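Putative glycoside hydrolase (Bacteroides ovatus, PDB 4ONZ) is a putative glycoside hydrolase whose chain folds as a five-bladed beta-propeller of the type shared by its clan, with its exact function not established. Local coordinates at residues A[24-29]-A[342-347]. Numbering follows the deposited sequence.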
loop_
_atom_site.group_PDB
_atom_site.type_symbol
_atom_site.label_atom_id
_atom_site.label_comp_id
_atom_site.label_asym_id
_atom_site.label_seq_id
_atom_site.Cartn_x
_atom_site.Cartn_y
_atom_site.Cartn_z
ATOM N N VAL A 24 13.951 17.424 2.279
ATOM C CA VAL A 24 12.903 17.077 3.250
ATOM C C VAL A 24 12.881 15.603 3.641
ATOM O O VAL A 24 12.326 15.250 4.683
ATOM C CB VAL A 24 11.485 17.452 2.754
ATOM C CG1 VAL A 24 11.456 18.892 2.268
ATOM C CG2 VAL A 24 11.000 16.508 1.654
ATOM N N ASN A 25 13.472 14.743 2.815
ATOM C CA ASN A 25 13.414 13.308 3.068
ATOM C C ASN A 25 14.588 12.730 3.842
ATOM O O ASN A 25 15.723 13.166 3.656
ATOM C CB ASN A 25 13.264 12.554 1.750
ATOM C CG ASN A 25 11.868 12.640 1.195
ATOM O OD1 ASN A 25 10.896 12.375 1.900
ATOM N ND2 ASN A 25 11.758 12.970 -0.086
ATOM N N PRO A 26 14.328 11.703 4.673
ATOM C CA PRO A 26 13.036 11.048 4.937
ATOM C C PRO A 26 12.127 11.859 5.864
ATOM O O PRO A 26 12.618 12.618 6.705
ATOM C CB PRO A 26 13.442 9.735 5.619
ATOM C CG PRO A 26 14.744 10.043 6.269
ATOM C CD PRO A 26 15.437 11.033 5.377
ATOM N N VAL A 27 10.816 11.698 5.708
ATOM C CA VAL A 27 9.841 12.424 6.533
ATOM C C VAL A 27 9.457 11.689 7.834
ATOM O O VAL A 27 8.972 12.319 8.766
ATOM C CB VAL A 27 8.577 12.837 5.733
ATOM C CG1 VAL A 27 8.945 13.851 4.656
ATOM C CG2 VAL A 27 7.862 11.647 5.119
ATOM N N ILE A 28 9.656 10.369 7.891
ATOM C CA ILE A 28 9.392 9.575 9.099
ATOM C C ILE A 28 10.540 8.581 9.280
ATOM O O ILE A 28 10.822 7.786 8.391
ATOM C CB ILE A 28 8.058 8.783 9.042
ATOM C CG1 ILE A 28 6.871 9.704 8.738
ATOM C CG2 ILE A 28 7.810 8.046 10.358
ATOM C CD1 ILE A 28 5.557 8.974 8.562
ATOM N N SER A 29 11.182 8.641 10.443
ATOM C CA SER A 29 12.313 7.779 10.785
ATOM C C SER A 29 12.066 7.112 12.142
ATOM O O SER A 29 11.253 7.597 12.928
ATOM C CB SER A 29 13.598 8.609 10.845
ATOM O OG SER A 29 13.913 9.149 9.569
ATOM N N ASP A 342 13.857 0.129 2.904
ATOM C CA ASP A 342 13.213 -0.773 3.862
ATOM C C ASP A 342 13.288 -0.267 5.298
ATOM O O ASP A 342 13.239 -1.072 6.228
ATOM C CB ASP A 342 13.835 -2.186 3.807
ATOM C CG ASP A 342 13.020 -3.176 2.999
ATOM O OD1 ASP A 342 11.829 -2.931 2.720
ATOM O OD2 ASP A 342 13.581 -4.239 2.678
ATOM N N SER A 343 13.374 1.051 5.499
ATOM C CA SER A 343 13.545 1.558 6.850
ATOM C C SER A 343 12.911 2.898 7.192
ATOM O O SER A 343 12.637 3.145 8.357
ATOM C CB SER A 343 15.034 1.636 7.181
ATOM O OG SER A 343 15.680 2.547 6.323
ATOM N N GLN A 344 12.690 3.759 6.207
ATOM C CA GLN A 344 12.117 5.080 6.474
ATOM C C GLN A 344 10.952 5.403 5.538
ATOM O O GLN A 344 10.654 4.631 4.629
ATOM C CB GLN A 344 13.230 6.121 6.349
ATOM C CG GLN A 344 14.311 5.974 7.415
ATOM C CD GLN A 344 15.624 6.614 7.007
ATOM O OE1 GLN A 344 16.059 6.489 5.855
ATOM N NE2 GLN A 344 16.274 7.290 7.949
ATOM N N VAL A 345 10.264 6.518 5.791
ATOM C CA VAL A 345 9.194 6.966 4.896
ATOM C C VAL A 345 9.645 8.233 4.190
ATOM O O VAL A 345 10.206 9.144 4.813
ATOM C CB VAL A 345 7.866 7.244 5.618
ATOM C CG1 VAL A 345 6.829 7.828 4.655
ATOM C CG2 VAL A 345 7.319 5.978 6.271
ATOM N N ALA A 346 9.417 8.272 2.880
ATOM C CA ALA A 346 9.750 9.433 2.066
ATOM C C ALA A 346 8.548 9.862 1.240
ATOM O O ALA A 346 7.572 9.112 1.082
ATOM C CB ALA A 346 10.944 9.147 1.170
ATOM N N VAL A 347 8.639 11.074 0.702
ATOM C CA VAL A 347 7.562 11.651 -0.085
ATOM C C VAL A 347 8.081 12.231 -1.401
ATOM O O VAL A 347 9.217 12.726 -1.474
ATOM C CB VAL A 347 6.821 12.756 0.722
ATOM C CG1 VAL A 347 7.719 13.964 0.967
ATOM C CG2 VAL A 347 5.549 13.196 0.016
#
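Ile28 packs alongside Val345, the two side chains running in the same direction, with Ile28 CB 3.8 Å from Val345 CB. The CD1 end of Ile28 also runs past the Val345 branch. Both side chains rest on Tyr67 of strand 62-70, which belongs to a different sheet, probably the adjacent blade. Val27 sits next to them and reaches two valines. Its CG2 meets Val345 CG1, and its CG1 lies 3.9 Å from Val347 CG1, one side chain set roughly square to the other. Val347 CG1 is placed between its own backbone N and carbonyl carbon (chi1 67°), which turns it to this meeting.

The backbones join as a single antiparallel bridge, Ile28 with Val345, a hydrogen-bonded pair. Val345 N gives a nearly straight bond of 2.9 Å to Ile28 O. Val345 O takes Val27 N at 2.8 Å and, weakly, Ile28 N. Two residues thus face one, a classic beta bulge. Strand 344-350 is an edge strand of a three-stranded antiparallel sheet, a blade of the beta-propeller. An early loop of the chain pairs with this late strand, as expected where early and late parts of the chain close a propeller ring.

Past the bulge, Asn25 uses its side-chain amide in place of backbone. ND2 donates to a lone pair of Val347 O, lying in the plane of that carbonyl, at 2.9 Å. OD1 accepts Val347 N, which approaches tilted 31° from the plane of the Asn25 side-chain carbonyl. The two bonds fix the rotation of the amide, and Ala346 CB packs against its OD1 side. A cis peptide bond joins Asn25 to Pro26, whose ring meets Gln344. Here the Gln344 amide lies against the ring, with Gln344 CD 3.6 Å from Pro26 CG. Gln344 NE2 comes within 3.4 Å of Ser29 OG.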